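Inosine-uridine preferring nucleoside hydrolase family protein (Bacillus anthracis, PDB 2C40) belongs to the inosine-uridine preferring nucleoside hydrolase family and holds a calcium ion and an alpha-D-ribofuranose together in one pocket. Local coordinates at residues 63-68 against 128-133; 71-76 against 174-179; 82-87 against 225-230; 149-154 against 245-250; 263-268 against 279-284. All coordinates share one frame; numbering follows the deposited sequence.

Contact 1: 63-68 against 128-133; sequences AASNSR and LTDLAR
The carboxylate of D130 takes two serine hydroxyls on one oxygen. S65 OG donates to D130 OD1 at 2.5 Å, using the syn lone pair, while S67 OG donates to the same D130 OD1 at 2.7 Å from the anti side, 32° out of the carboxylate plane. S67 OG is itself an acceptor: R133 comes at it side-on with two nitrogens, NH2 at 2.8 Å from S67 OG and NE at 3.2 Å, both close to the guanidinium plane. S67 thus relays between an acid and a base one helical turn apart. R133 gets there because its chain bends at chi2 and chi3, which brings the guanidinium edge to S67 OG.

One shell further out, S65 OG also accepts from S67 N at 2.8 Å, an ST turn, which probably helps hold the two hydroxyls together on D130. S65 OG lies anti to its own backbone N (chi1 178°), which turns it to the helix. I35 and A105 pack against D130, and A180 of helix 178-186 lies against T129. What results is a loop leaving the C-terminal end of edge strand 62-64 and bonded to the N-terminal part of helix 129-137, in the parallel part of the family's alpha/beta sheet fold.

Contact 2: 71-76 against 174-179; sequences NPFPKD and SFWDPE
N71 does most of the gripping, with its backbone and its side chain both bonded to the end of helix 172-176. N71 N donates to W176 O at 3.1 Å, and one residue earlier F175 O receives N71 ND2 at 2.9 Å. The second bond is nearly straight (170°) and lies in the plane of the amide. That amide stacks on the F175 ring with the planes only 12° apart, and N71 CB sits over the same ring, 3.9 Å from the centroid of F175, as a CH-pi contact. Q276 takes a second bond from N71 ND2, so the amide is held from two directions as well as from its face.

The F73 ring meets the indole of W176 obliquely, with F73 CD1 3.3 Å from W176 CD1. Beside this pair a water accepts from both F73 N and W176 NE1, the latter 2.9 Å from the water oxygen, and so ties the loop to the edge of the indole. Packing thins out at P72, an exposed residue whose CB leads away from 174-179 while P72 CA lies 3.8 Å from W176 NE1.

F73 also stacks on W172 and touches the alpha-D-ribofuranose, so this contact forms part of the pocket wall. W176 packs on T129 of helix 129-137, and the segment 71-76 runs on into helix 75-78, while 174-179 spans the junction of helices 172-176 and 178-186.

Contact 3: 82-87 against 225-230; sequences FYVDAL and GQCYAI
I230, just past the end of helix 219-229, points its CD1 methyl between two side chains of helix 80-85. I230 CD1 lies 3.4 Å from Y83 CB and 3.7 Å from V84 CG2; the isoleucine crosses V84 at about a right angle and meets Y83 more aslant. The methyl branch, I230 CG2, sits at the edge of the tyrosine ring, near its plane. With CG1 anti to the carbonyl carbon (chi1 -73°) and the chain extended beyond it, I230 reaches CD1 across to the helix.

L87 and Q226 slide past each other in opposite directions, L87 CD1 coming to 3.8 Å from Q226 CB. Q226 OE1 is buried here against L87 methyls without a polar partner in the model, whereas its NE2 is bonded to D222. More loosely, C227 SG lies 4.2 Å from V84 CG1.

Helix 12-21 covers one flank, with L15 on V84 and V16 on C227. A229 and Q226 of the second subunit pack on Y83 and Q226, placing helices 80-85 and 219-229 at the dimer interface.

Contact 4: 149-154 against 245-250; sequences VWMGGT and LWDVLT. With CA (calcium ion), chain C; RIB (alpha-D-ribofuranose), chain D.
The calcium and ribofuranose pocket takes two of its residues from this contact, M151 at the end of strand 145-151 and D247 in the first turn of helix 246-255. D247 OD2 binds the calcium ion at 2.5 Å, while D247 OD1 comes within 2.6 Å of ribofuranose O3. The sugar O3 and O2 complete a chelate on the same metal, O2 lying 2.4 Å from the calcium ion, and D9, D14, T125 and a water also bind it.

The M151 side chain crosses that of D247 at about a right angle, with M151 CG 3.2 Å from D247 OD1. Bends at chi2 and chi3 pack M151 CE 3.6 Å from W246 CD1. M151 SD lies 3.8 Å from ribofuranose C5 and 5.0 Å from the centroid of the W246 five-membered ring, an oblique Met-aromatic contact. Strand and helix run nearly antiparallel at 170°, the helix lying against a central parallel strand of the alpha/beta sheet. One turn further along the helix, T250 OG1 donates to W246 O, which also accepts from T250 N on the opposite face, and T250 CG2 packs 3.7 Å from V149 CG1.

Contact 5: 263-268 against 279-284; sequences QTINSI and TVETDD
S267 and E281 face each other as an antiparallel non-hydrogen-bonded pair, and next to them I268 and V280 form the hydrogen-bonded pair. Two bonds close that second pair, I268 N to V280 O at 3.0 Å and V280 N back to I268 O, each in its carbonyl plane. T282 N then donates to N266 O at 2.9 Å, but from 38° above the carbonyl plane; this bond lies where strand 279-281 has given way to loop. The N-to-C directions of the two short strand segments are 137° apart, and their axes pass 4.7 Å from each other. An alpha C-H contact fills in between, S267 CA lying 3.3 Å from V280 O.

This is the beta hairpin of strands 261-269 and 279-281, which ends the antiparallel side of the mixed sheet.

S267 and E281 share one face. There the extended E281 chain crosses I265 at about a right angle, with I265 CD1 3.6 Å from E281 CB, and S267 OG makes a weak bond to V280 O. On the face of I268 and V280, I268 CG1 packs 3.9 Å from V280 CB. It stands between the backbone N and the carbonyl carbon (chi1 68°), which also brings I268 CG1 to 3.6 Å from T282 OG1. Nearer the loop, N266 CB comes to 3.1 Å from T282 O, a close approach. F155, from a loop, touches I265, S267 and T279.

From the N terminus, the chain opens contacts 1, 2 and 3 in turn at 63-68, 71-76 and 82-87 and closes them in the same order, so all three cross one another. Contact 4 opens at 149-154, after contact 1 has closed, and crosses contacts 2 and 3. Contact 5 is a local hairpin that follows in series. Contact 1 ties the loop after strand 62-64 to helix 129-137, contact 3 ties helices 80-85 and 219-229, and contact 4 ties a central strand to helix 246-255. R68 against W176 joins contacts 1 and 2, S174 against W150 and G153 joins 2 and 4, Y228 against L245 joins 3 and 4, and T154 meets T279 between 4 and 5. Contacts 2 and 4 line the pocket.

Contact 1: 63-68 against 128-133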
# COMPACT_ATOMS: atom_id res chain seq x y z
N ALA A 63 11.21 -15.92 -15.64
CA ALA A 63 10.26 -16.36 -16.62
C ALA A 63 8.83 -16.05 -16.21
O ALA A 63 8.47 -16.15 -15.03
CB ALA A 63 10.41 -17.85 -16.85
N ALA A 64 8.02 -15.72 -17.19
CA ALA A 64 6.60 -15.49 -17.02
C ALA A 64 5.80 -16.75 -17.31
O ALA A 64 5.94 -17.34 -18.39
CB ALA A 64 6.16 -14.33 -17.98
N SER A 65 4.93 -17.13 -16.36
CA SER A 65 3.98 -18.22 -16.57
C SER A 65 2.89 -17.86 -17.57
O SER A 65 2.57 -16.69 -17.73
CB SER A 65 3.30 -18.60 -15.25
OG SER A 65 2.37 -19.62 -15.45
N ASN A 66 2.36 -18.85 -18.28
CA ASN A 66 1.12 -18.63 -19.05
C ASN A 66 0.05 -19.56 -18.52
O ASN A 66 -0.99 -19.78 -19.15
CB ASN A 66 1.30 -18.65 -20.60
CG ASN A 66 1.84 -19.98 -21.14
OD1 ASN A 66 2.12 -20.08 -22.35
ND2 ASN A 66 1.98 -20.99 -20.31
N SER A 67 0.30 -20.05 -17.31
CA SER A 67 -0.67 -20.89 -16.61
C SER A 67 -1.85 -20.05 -16.23
O SER A 67 -1.72 -18.84 -15.96
CB SER A 67 -0.05 -21.54 -15.39
OG SER A 67 0.88 -22.58 -15.75
N ARG A 68 -3.01 -20.68 -16.26
CA ARG A 68 -4.24 -20.04 -15.82
C ARG A 68 -4.81 -20.80 -14.64
O ARG A 68 -4.65 -22.00 -14.53
CB ARG A 68 -5.22 -20.04 -16.95
CG ARG A 68 -4.79 -19.22 -18.11
CD ARG A 68 -5.69 -19.50 -19.28
NE ARG A 68 -5.30 -18.73 -20.44
CZ ARG A 68 -6.09 -18.51 -21.50
NH1 ARG A 68 -7.33 -18.99 -21.54
NH2 ARG A 68 -5.60 -17.84 -22.54
N LEU A 128 0.52 -24.63 -7.73
CA LEU A 128 1.44 -25.61 -8.30
C LEU A 128 1.34 -25.79 -9.80
O LEU A 128 2.00 -26.65 -10.34
CB LEU A 128 1.24 -26.96 -7.63
CG LEU A 128 1.85 -27.09 -6.23
CD1 LEU A 128 1.30 -28.37 -5.62
CD2 LEU A 128 3.37 -27.10 -6.30
N THR A 129 0.57 -24.97 -10.50
CA THR A 129 0.22 -25.32 -11.89
C THR A 129 1.37 -25.27 -12.90
O THR A 129 1.40 -26.11 -13.81
CB THR A 129 -1.14 -24.72 -12.40
OG1 THR A 129 -1.05 -24.18 -13.74
CG2 THR A 129 -1.77 -23.82 -11.45
N ASP A 130 2.37 -24.40 -12.70
CA ASP A 130 3.57 -24.46 -13.60
C ASP A 130 4.32 -25.80 -13.45
O ASP A 130 4.90 -26.33 -14.43
CB ASP A 130 4.56 -23.30 -13.35
CG ASP A 130 4.06 -21.94 -13.85
OD1 ASP A 130 3.31 -21.86 -14.84
OD2 ASP A 130 4.47 -20.91 -13.24
N LEU A 131 4.35 -26.35 -12.23
CA LEU A 131 4.95 -27.66 -12.01
C LEU A 131 4.10 -28.84 -12.52
O LEU A 131 4.63 -29.81 -13.07
CB LEU A 131 5.32 -27.84 -10.53
CG LEU A 131 5.90 -29.19 -10.07
CD1 LEU A 131 7.23 -29.52 -10.74
CD2 LEU A 131 6.06 -29.23 -8.56
N ALA A 132 2.81 -28.83 -12.27
CA ALA A 132 1.91 -29.86 -12.78
C ALA A 132 2.11 -30.01 -14.26
O ALA A 132 2.24 -31.11 -14.82
CB ALA A 132 0.45 -29.45 -12.48
N ARG A 133 2.15 -28.85 -14.89
CA ARG A 133 2.28 -28.74 -16.33
C ARG A 133 3.64 -29.22 -16.85
O ARG A 133 3.67 -29.93 -17.82
CB ARG A 133 2.02 -27.29 -16.70
CG ARG A 133 1.72 -27.09 -18.13
CD ARG A 133 0.45 -26.19 -18.32
NE ARG A 133 0.74 -24.82 -18.04
CZ ARG A 133 0.90 -23.87 -18.96
NH1 ARG A 133 0.75 -24.10 -20.27
NH2 ARG A 133 1.18 -22.64 -18.54

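Contact 2: 71-76 against 174-179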
# COMPACT_ATOMS: atom_id res chain seq x y z
N ASN A 71 -9.53 -21.13 -9.88
CA ASN A 71 -10.22 -20.30 -8.90
C ASN A 71 -9.35 -19.09 -8.58
O ASN A 71 -8.46 -19.18 -7.74
CB ASN A 71 -10.52 -21.14 -7.65
CG ASN A 71 -11.42 -22.31 -7.96
OD1 ASN A 71 -12.50 -22.09 -8.48
ND2 ASN A 71 -10.98 -23.56 -7.64
N PRO A 72 -9.55 -17.97 -9.32
CA PRO A 72 -8.69 -16.78 -9.15
C PRO A 72 -8.66 -16.15 -7.73
O PRO A 72 -9.61 -16.28 -7.00
CB PRO A 72 -9.25 -15.81 -10.18
CG PRO A 72 -10.05 -16.70 -11.18
CD PRO A 72 -10.59 -17.78 -10.35
N PHE A 73 -7.55 -15.55 -7.32
CA PHE A 73 -7.44 -14.84 -6.03
C PHE A 73 -8.27 -13.57 -6.03
O PHE A 73 -8.65 -13.07 -7.10
CB PHE A 73 -5.98 -14.48 -5.75
CG PHE A 73 -5.14 -15.59 -5.15
CD1 PHE A 73 -4.54 -16.57 -5.95
CD2 PHE A 73 -4.85 -15.60 -3.81
CE1 PHE A 73 -3.78 -17.56 -5.43
CE2 PHE A 73 -4.04 -16.59 -3.26
CZ PHE A 73 -3.52 -17.58 -4.06
N PRO A 74 -8.65 -13.05 -4.83
CA PRO A 74 -9.35 -11.79 -4.75
C PRO A 74 -8.57 -10.65 -5.40
O PRO A 74 -7.35 -10.64 -5.26
CB PRO A 74 -9.50 -11.56 -3.22
CG PRO A 74 -9.42 -12.96 -2.64
CD PRO A 74 -8.50 -13.69 -3.50
N LYS A 75 -9.23 -9.73 -6.12
CA LYS A 75 -8.50 -8.67 -6.81
C LYS A 75 -7.63 -7.86 -5.85
O LYS A 75 -6.51 -7.49 -6.20
CB LYS A 75 -9.44 -7.74 -7.54
CG LYS A 75 -8.67 -6.72 -8.44
CD LYS A 75 -9.46 -5.50 -8.76
CE LYS A 75 -9.69 -5.41 -10.25
NZ LYS A 75 -10.06 -4.07 -10.73
N ASP A 76 -8.14 -7.55 -4.67
CA ASP A 76 -7.44 -6.55 -3.81
C ASP A 76 -6.11 -7.09 -3.29
O ASP A 76 -5.16 -6.34 -3.15
CB ASP A 76 -8.34 -5.95 -2.70
N SER A 174 -3.61 -24.18 -2.91
CA SER A 174 -4.26 -25.40 -3.37
C SER A 174 -5.56 -25.09 -4.11
O SER A 174 -5.78 -25.59 -5.20
CB SER A 174 -4.59 -26.35 -2.22
OG SER A 174 -3.51 -26.45 -1.32
N PHE A 175 -6.41 -24.29 -3.49
CA PHE A 175 -7.69 -23.91 -4.10
C PHE A 175 -7.55 -23.30 -5.52
O PHE A 175 -8.35 -23.59 -6.37
CB PHE A 175 -8.42 -22.96 -3.16
CG PHE A 175 -9.82 -22.58 -3.61
CD1 PHE A 175 -10.82 -23.54 -3.67
CD2 PHE A 175 -10.14 -21.26 -3.90
CE1 PHE A 175 -12.09 -23.22 -4.05
CE2 PHE A 175 -11.43 -20.89 -4.30
CZ PHE A 175 -12.42 -21.86 -4.36
N TRP A 176 -6.52 -22.50 -5.77
CA TRP A 176 -6.34 -21.84 -7.07
C TRP A 176 -6.34 -22.81 -8.20
O TRP A 176 -6.85 -22.50 -9.28
CB TRP A 176 -5.07 -21.02 -7.12
CG TRP A 176 -4.95 -19.97 -8.25
CD1 TRP A 176 -5.43 -18.72 -8.23
CD2 TRP A 176 -4.19 -20.08 -9.48
NE1 TRP A 176 -5.11 -18.05 -9.37
CE2 TRP A 176 -4.32 -18.85 -10.15
CE3 TRP A 176 -3.40 -21.10 -10.07
CZ2 TRP A 176 -3.69 -18.58 -11.37
CZ3 TRP A 176 -2.81 -20.84 -11.30
CH2 TRP A 176 -2.97 -19.57 -11.93
N ASP A 177 -5.75 -23.99 -7.97
CA ASP A 177 -5.72 -25.07 -8.95
C ASP A 177 -5.54 -26.44 -8.24
O ASP A 177 -4.39 -26.93 -8.07
CB ASP A 177 -4.59 -24.82 -9.94
CG ASP A 177 -4.64 -25.76 -11.11
OD1 ASP A 177 -5.47 -26.66 -11.03
OD2 ASP A 177 -3.90 -25.57 -12.10
N PRO A 178 -6.65 -27.03 -7.81
CA PRO A 178 -6.65 -28.33 -7.12
C PRO A 178 -6.15 -29.50 -7.96
O PRO A 178 -5.55 -30.45 -7.40
CB PRO A 178 -8.12 -28.53 -6.74
CG PRO A 178 -8.71 -27.15 -6.82
CD PRO A 178 -8.00 -26.45 -7.89
N GLU A 179 -6.35 -29.42 -9.27
CA GLU A 179 -5.90 -30.45 -10.20
C GLU A 179 -4.38 -30.50 -10.25
O GLU A 179 -3.79 -31.57 -10.31
CB GLU A 179 -6.52 -30.20 -11.56
CG GLU A 179 -8.04 -30.40 -11.47
CD GLU A 179 -8.84 -29.91 -12.67
OE1 GLU A 179 -8.70 -28.73 -13.11
OE2 GLU A 179 -9.67 -30.71 -13.16
O HOH W 1 -5.44 -15.13 -9.61

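Contact 3: 82-87 against 225-230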
# COMPACT_ATOMS: atom_id res chain seq x y z
N PHE A 82 1.97 -4.10 -7.58
CA PHE A 82 2.01 -2.74 -8.13
C PHE A 82 2.73 -1.81 -7.19
O PHE A 82 3.56 -1.02 -7.60
CB PHE A 82 0.62 -2.20 -8.46
CG PHE A 82 -0.01 -2.84 -9.68
CD1 PHE A 82 -1.00 -3.81 -9.56
CD2 PHE A 82 0.43 -2.49 -10.96
CE1 PHE A 82 -1.58 -4.40 -10.68
CE2 PHE A 82 -0.15 -3.07 -12.10
CZ PHE A 82 -1.15 -4.03 -11.96
N TYR A 83 2.47 -1.99 -5.91
CA TYR A 83 3.03 -1.14 -4.89
C TYR A 83 4.47 -1.45 -4.68
O TYR A 83 5.27 -0.53 -4.66
CB TYR A 83 2.21 -1.22 -3.59
CG TYR A 83 0.70 -1.20 -3.84
CD1 TYR A 83 -0.17 -2.01 -3.09
CD2 TYR A 83 0.15 -0.45 -4.88
CE1 TYR A 83 -1.54 -2.02 -3.34
CE2 TYR A 83 -1.23 -0.46 -5.15
CZ TYR A 83 -2.06 -1.24 -4.38
OH TYR A 83 -3.40 -1.23 -4.62
N VAL A 84 4.83 -2.73 -4.56
CA VAL A 84 6.24 -3.06 -4.35
C VAL A 84 7.09 -2.59 -5.54
O VAL A 84 8.15 -1.98 -5.33
CB VAL A 84 6.46 -4.56 -4.09
CG1 VAL A 84 7.94 -4.87 -3.98
CG2 VAL A 84 5.72 -4.98 -2.82
N ASP A 85 6.59 -2.80 -6.76
CA ASP A 85 7.26 -2.36 -8.03
C ASP A 85 7.47 -0.86 -8.13
O ASP A 85 8.44 -0.37 -8.77
CB ASP A 85 6.37 -2.79 -9.20
CG ASP A 85 7.01 -2.56 -10.53
OD1 ASP A 85 8.23 -2.85 -10.63
OD2 ASP A 85 6.30 -2.08 -11.44
N ALA A 86 6.56 -0.12 -7.50
CA ALA A 86 6.66 1.34 -7.48
C ALA A 86 7.52 1.90 -6.36
O ALA A 86 7.67 3.09 -6.31
CB ALA A 86 5.29 1.99 -7.47
N LEU A 87 8.12 1.07 -5.51
CA LEU A 87 8.94 1.57 -4.40
C LEU A 87 10.30 2.19 -4.91
O LEU A 87 10.98 1.59 -5.77
CB LEU A 87 9.18 0.46 -3.37
CG LEU A 87 8.06 -0.05 -2.46
CD1 LEU A 87 8.60 -1.15 -1.62
CD2 LEU A 87 7.44 1.04 -1.60
N GLY A 225 10.62 -3.44 5.72
CA GLY A 225 9.57 -2.62 6.30
C GLY A 225 8.61 -1.94 5.32
O GLY A 225 7.42 -1.87 5.58
N GLN A 226 9.11 -1.43 4.21
CA GLN A 226 8.27 -0.85 3.16
C GLN A 226 7.34 -1.91 2.60
O GLN A 226 6.13 -1.70 2.50
CB GLN A 226 9.13 -0.25 2.06
CG GLN A 226 9.76 1.05 2.56
CD GLN A 226 10.78 1.62 1.62
OE1 GLN A 226 10.49 1.87 0.47
NE2 GLN A 226 11.97 1.89 2.13
N CYS A 227 7.90 -3.08 2.28
CA CYS A 227 7.09 -4.18 1.83
C CYS A 227 5.92 -4.50 2.80
O CYS A 227 4.79 -4.58 2.36
CB CYS A 227 7.97 -5.37 1.58
SG CYS A 227 8.93 -5.18 0.04
N TYR A 228 6.18 -4.57 4.11
CA TYR A 228 5.13 -4.94 5.06
C TYR A 228 4.15 -3.83 5.47
O TYR A 228 3.11 -4.12 6.05
CB TYR A 228 5.76 -5.65 6.26
CG TYR A 228 6.15 -7.07 5.87
CD1 TYR A 228 7.48 -7.49 5.86
CD2 TYR A 228 5.16 -7.97 5.42
CE1 TYR A 228 7.81 -8.76 5.48
CE2 TYR A 228 5.47 -9.19 5.01
CZ TYR A 228 6.81 -9.61 5.02
OH TYR A 228 7.10 -10.90 4.62
N ALA A 229 4.46 -2.59 5.12
CA ALA A 229 3.58 -1.45 5.30
C ALA A 229 2.32 -1.58 4.46
O ALA A 229 1.25 -1.07 4.78
CB ALA A 229 4.33 -0.20 4.88
N ILE A 230 2.50 -2.21 3.32
CA ILE A 230 1.46 -2.57 2.33
C ILE A 230 0.41 -3.56 2.88
O ILE A 230 -0.68 -3.70 2.37
CB ILE A 230 2.23 -3.17 1.08
CG1 ILE A 230 2.94 -2.00 0.33
CG2 ILE A 230 1.35 -4.00 0.23
CD1 ILE A 230 3.92 -2.37 -0.88

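Contact 4: 149-154 against 245-250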
# COMPACT_ATOMS: atom_id res chain seq x y z
N VAL A 149 9.59 -27.99 -1.91
CA VAL A 149 9.11 -27.29 -0.74
C VAL A 149 8.02 -26.34 -1.19
O VAL A 149 8.24 -25.50 -2.03
CB VAL A 149 10.23 -26.55 0.02
CG1 VAL A 149 9.72 -26.01 1.38
CG2 VAL A 149 11.41 -27.52 0.26
N TRP A 150 6.84 -26.51 -0.63
CA TRP A 150 5.66 -25.80 -1.05
C TRP A 150 4.89 -25.23 0.14
O TRP A 150 4.64 -25.91 1.14
CB TRP A 150 4.76 -26.73 -1.89
CG TRP A 150 3.51 -26.10 -2.46
CD1 TRP A 150 3.40 -24.91 -3.16
CD2 TRP A 150 2.19 -26.62 -2.36
NE1 TRP A 150 2.10 -24.67 -3.49
CE2 TRP A 150 1.33 -25.71 -3.02
CE3 TRP A 150 1.65 -27.78 -1.77
CZ2 TRP A 150 -0.05 -25.91 -3.12
CZ3 TRP A 150 0.28 -27.98 -1.85
CH2 TRP A 150 -0.56 -27.03 -2.51
N MET A 151 4.51 -23.96 -0.03
CA MET A 151 3.51 -23.33 0.78
C MET A 151 2.13 -23.69 0.24
O MET A 151 1.68 -23.22 -0.81
CB MET A 151 3.70 -21.80 0.78
CG MET A 151 2.93 -21.09 1.97
SD MET A 151 1.11 -20.99 1.83
CE MET A 151 0.62 -21.67 3.38
N GLY A 152 1.44 -24.54 0.96
CA GLY A 152 0.09 -24.93 0.57
C GLY A 152 -0.54 -25.82 1.62
O GLY A 152 0.14 -26.39 2.50
N GLY A 153 -1.86 -25.88 1.55
CA GLY A 153 -2.66 -26.85 2.31
C GLY A 153 -2.92 -26.42 3.73
O GLY A 153 -2.35 -25.44 4.20
N THR A 154 -3.81 -27.18 4.36
CA THR A 154 -4.07 -27.13 5.79
C THR A 154 -4.79 -28.41 6.24
O THR A 154 -5.54 -29.05 5.47
CB THR A 154 -4.88 -25.83 6.20
OG1 THR A 154 -4.99 -25.71 7.61
CG2 THR A 154 -6.31 -25.80 5.57
N LEU A 245 3.81 -15.04 7.91
CA LEU A 245 4.77 -14.93 6.81
C LEU A 245 4.96 -16.31 6.19
O LEU A 245 6.01 -16.91 6.29
CB LEU A 245 6.11 -14.43 7.36
CG LEU A 245 6.00 -13.14 8.16
CD1 LEU A 245 7.04 -13.04 9.20
CD2 LEU A 245 6.11 -12.02 7.19
N TRP A 246 3.90 -16.82 5.59
CA TRP A 246 3.89 -18.19 5.11
C TRP A 246 4.93 -18.50 4.08
O TRP A 246 5.63 -19.49 4.20
CB TRP A 246 2.56 -18.50 4.47
CG TRP A 246 1.52 -18.63 5.45
CD1 TRP A 246 1.33 -19.67 6.28
CD2 TRP A 246 0.49 -17.70 5.69
NE1 TRP A 246 0.24 -19.43 7.08
CE2 TRP A 246 -0.31 -18.23 6.73
CE3 TRP A 246 0.18 -16.44 5.18
CZ2 TRP A 246 -1.44 -17.57 7.24
CZ3 TRP A 246 -0.93 -15.77 5.69
CH2 TRP A 246 -1.73 -16.34 6.71
N ASP A 247 5.04 -17.64 3.09
CA ASP A 247 6.01 -17.83 2.01
C ASP A 247 7.47 -17.63 2.47
O ASP A 247 8.37 -18.36 2.05
CB ASP A 247 5.66 -16.90 0.86
CG ASP A 247 4.26 -17.15 0.33
OD1 ASP A 247 3.66 -18.23 0.64
OD2 ASP A 247 3.77 -16.31 -0.46
N VAL A 248 7.68 -16.64 3.35
CA VAL A 248 8.99 -16.30 3.85
C VAL A 248 9.51 -17.49 4.69
O VAL A 248 10.70 -17.79 4.63
CB VAL A 248 8.98 -14.98 4.68
CG1 VAL A 248 10.31 -14.73 5.31
CG2 VAL A 248 8.66 -13.79 3.78
N LEU A 249 8.63 -18.13 5.44
CA LEU A 249 8.97 -19.26 6.25
C LEU A 249 9.31 -20.47 5.37
O LEU A 249 10.19 -21.25 5.70
CB LEU A 249 7.82 -19.63 7.15
CG LEU A 249 7.96 -20.75 8.18
CD1 LEU A 249 7.33 -21.99 7.67
CD2 LEU A 249 9.41 -21.00 8.66
N THR A 250 8.55 -20.63 4.30
CA THR A 250 8.81 -21.67 3.29
C THR A 250 10.20 -21.52 2.71
O THR A 250 10.95 -22.51 2.64
CB THR A 250 7.76 -21.61 2.15
OG1 THR A 250 6.43 -21.68 2.71
CG2 THR A 250 7.93 -22.75 1.19
CA CA C . 2.36 -16.53 -2.47
O5 RIB D . -2.77 -19.14 1.21
C5 RIB D . -1.59 -18.36 1.55
C4 RIB D . -1.03 -17.77 0.26
O4 RIB D . -2.00 -16.82 -0.23
C3 RIB D . 0.35 -17.07 0.30
O3 RIB D . 1.31 -17.90 -0.42
C2 RIB D . 0.11 -15.60 -0.26
O2 RIB D . 0.97 -14.94 -1.29
C1 RIB D . -1.37 -15.62 -0.73
O HOH W 2 0.07 -17.29 -3.00

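Contact 5: 263-268 against 279-284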
# COMPACT_ATOMS: atom_id res chain seq x y z
N GLN A 263 6.78 -33.49 10.48
CA GLN A 263 6.08 -34.75 10.70
C GLN A 263 5.58 -35.26 9.35
O GLN A 263 4.85 -34.57 8.63
CB GLN A 263 4.90 -34.62 11.69
CG GLN A 263 5.15 -35.26 13.08
CD GLN A 263 5.10 -36.79 13.09
OE1 GLN A 263 5.35 -37.44 12.09
NE2 GLN A 263 4.73 -37.35 14.22
N THR A 264 5.99 -36.46 9.02
CA THR A 264 5.53 -37.12 7.82
C THR A 264 4.12 -37.63 8.07
O THR A 264 3.89 -38.36 9.03
CB THR A 264 6.45 -38.28 7.45
OG1 THR A 264 7.75 -37.74 7.20
CG2 THR A 264 5.92 -39.03 6.21
N ILE A 265 3.20 -37.20 7.22
CA ILE A 265 1.83 -37.70 7.25
C ILE A 265 1.45 -38.09 5.83
O ILE A 265 2.06 -37.60 4.90
CB ILE A 265 0.82 -36.68 7.90
CG1 ILE A 265 0.51 -35.50 7.01
CG2 ILE A 265 1.28 -36.20 9.33
CD1 ILE A 265 -0.95 -35.05 7.18
N ASN A 266 0.51 -39.03 5.69
CA ASN A 266 -0.03 -39.45 4.40
C ASN A 266 -1.29 -38.66 4.11
O ASN A 266 -2.15 -38.48 4.99
CB ASN A 266 -0.36 -40.94 4.37
CG ASN A 266 0.87 -41.82 4.51
OD1 ASN A 266 1.96 -41.51 4.02
ND2 ASN A 266 0.71 -42.89 5.22
N SER A 267 -1.43 -38.28 2.84
CA SER A 267 -2.31 -37.19 2.46
C SER A 267 -2.90 -37.38 1.08
O SER A 267 -2.28 -37.99 0.22
CB SER A 267 -1.51 -35.86 2.52
OG SER A 267 -2.39 -34.76 2.58
N ILE A 268 -4.14 -36.91 0.90
CA ILE A 268 -4.77 -36.72 -0.41
C ILE A 268 -5.24 -35.22 -0.60
O ILE A 268 -5.41 -34.48 0.35
CB ILE A 268 -5.99 -37.63 -0.55
CG1 ILE A 268 -7.12 -37.21 0.41
CG2 ILE A 268 -5.58 -39.12 -0.34
CD1 ILE A 268 -8.35 -38.08 0.31
N THR A 279 -6.85 -30.57 1.65
CA THR A 279 -5.86 -31.57 1.93
C THR A 279 -6.28 -32.28 3.20
O THR A 279 -6.63 -31.64 4.20
CB THR A 279 -4.47 -30.93 2.16
OG1 THR A 279 -4.57 -29.89 3.14
CG2 THR A 279 -3.90 -30.37 0.86
N VAL A 280 -6.23 -33.62 3.14
CA VAL A 280 -6.82 -34.49 4.13
C VAL A 280 -5.81 -35.60 4.48
O VAL A 280 -5.30 -36.25 3.58
CB VAL A 280 -8.13 -35.16 3.57
CG1 VAL A 280 -8.77 -36.09 4.58
CG2 VAL A 280 -9.13 -34.11 3.12
N GLU A 281 -5.55 -35.82 5.77
CA GLU A 281 -4.68 -36.92 6.19
C GLU A 281 -5.46 -38.24 6.13
O GLU A 281 -6.53 -38.33 6.72
CB GLU A 281 -4.12 -36.68 7.60
CG GLU A 281 -3.27 -37.85 8.09
CD GLU A 281 -2.76 -37.75 9.52
OE1 GLU A 281 -2.02 -38.69 9.94
OE2 GLU A 281 -3.10 -36.76 10.21
N THR A 282 -4.94 -39.21 5.38
CA THR A 282 -5.57 -40.51 5.14
C THR A 282 -4.47 -41.54 5.28
O THR A 282 -3.37 -41.29 4.82
CB THR A 282 -6.06 -40.70 3.67
OG1 THR A 282 -6.55 -39.49 3.10
CG2 THR A 282 -7.16 -41.75 3.63
N ASP A 283 -4.76 -42.72 5.84
CA ASP A 283 -3.72 -43.80 5.95
C ASP A 283 -3.30 -44.30 4.55
O ASP A 283 -2.16 -44.71 4.33
CB ASP A 283 -4.16 -44.99 6.83
CG ASP A 283 -5.09 -44.59 7.98
OD1 ASP A 283 -4.80 -44.97 9.15
OD2 ASP A 283 -6.13 -43.92 7.71
N ASP A 284 -4.24 -44.20 3.61
CA ASP A 284 -4.03 -44.56 2.21
C ASP A 284 -3.23 -43.54 1.36
O ASP A 284 -2.73 -43.90 0.28
CB ASP A 284 -5.40 -44.69 1.54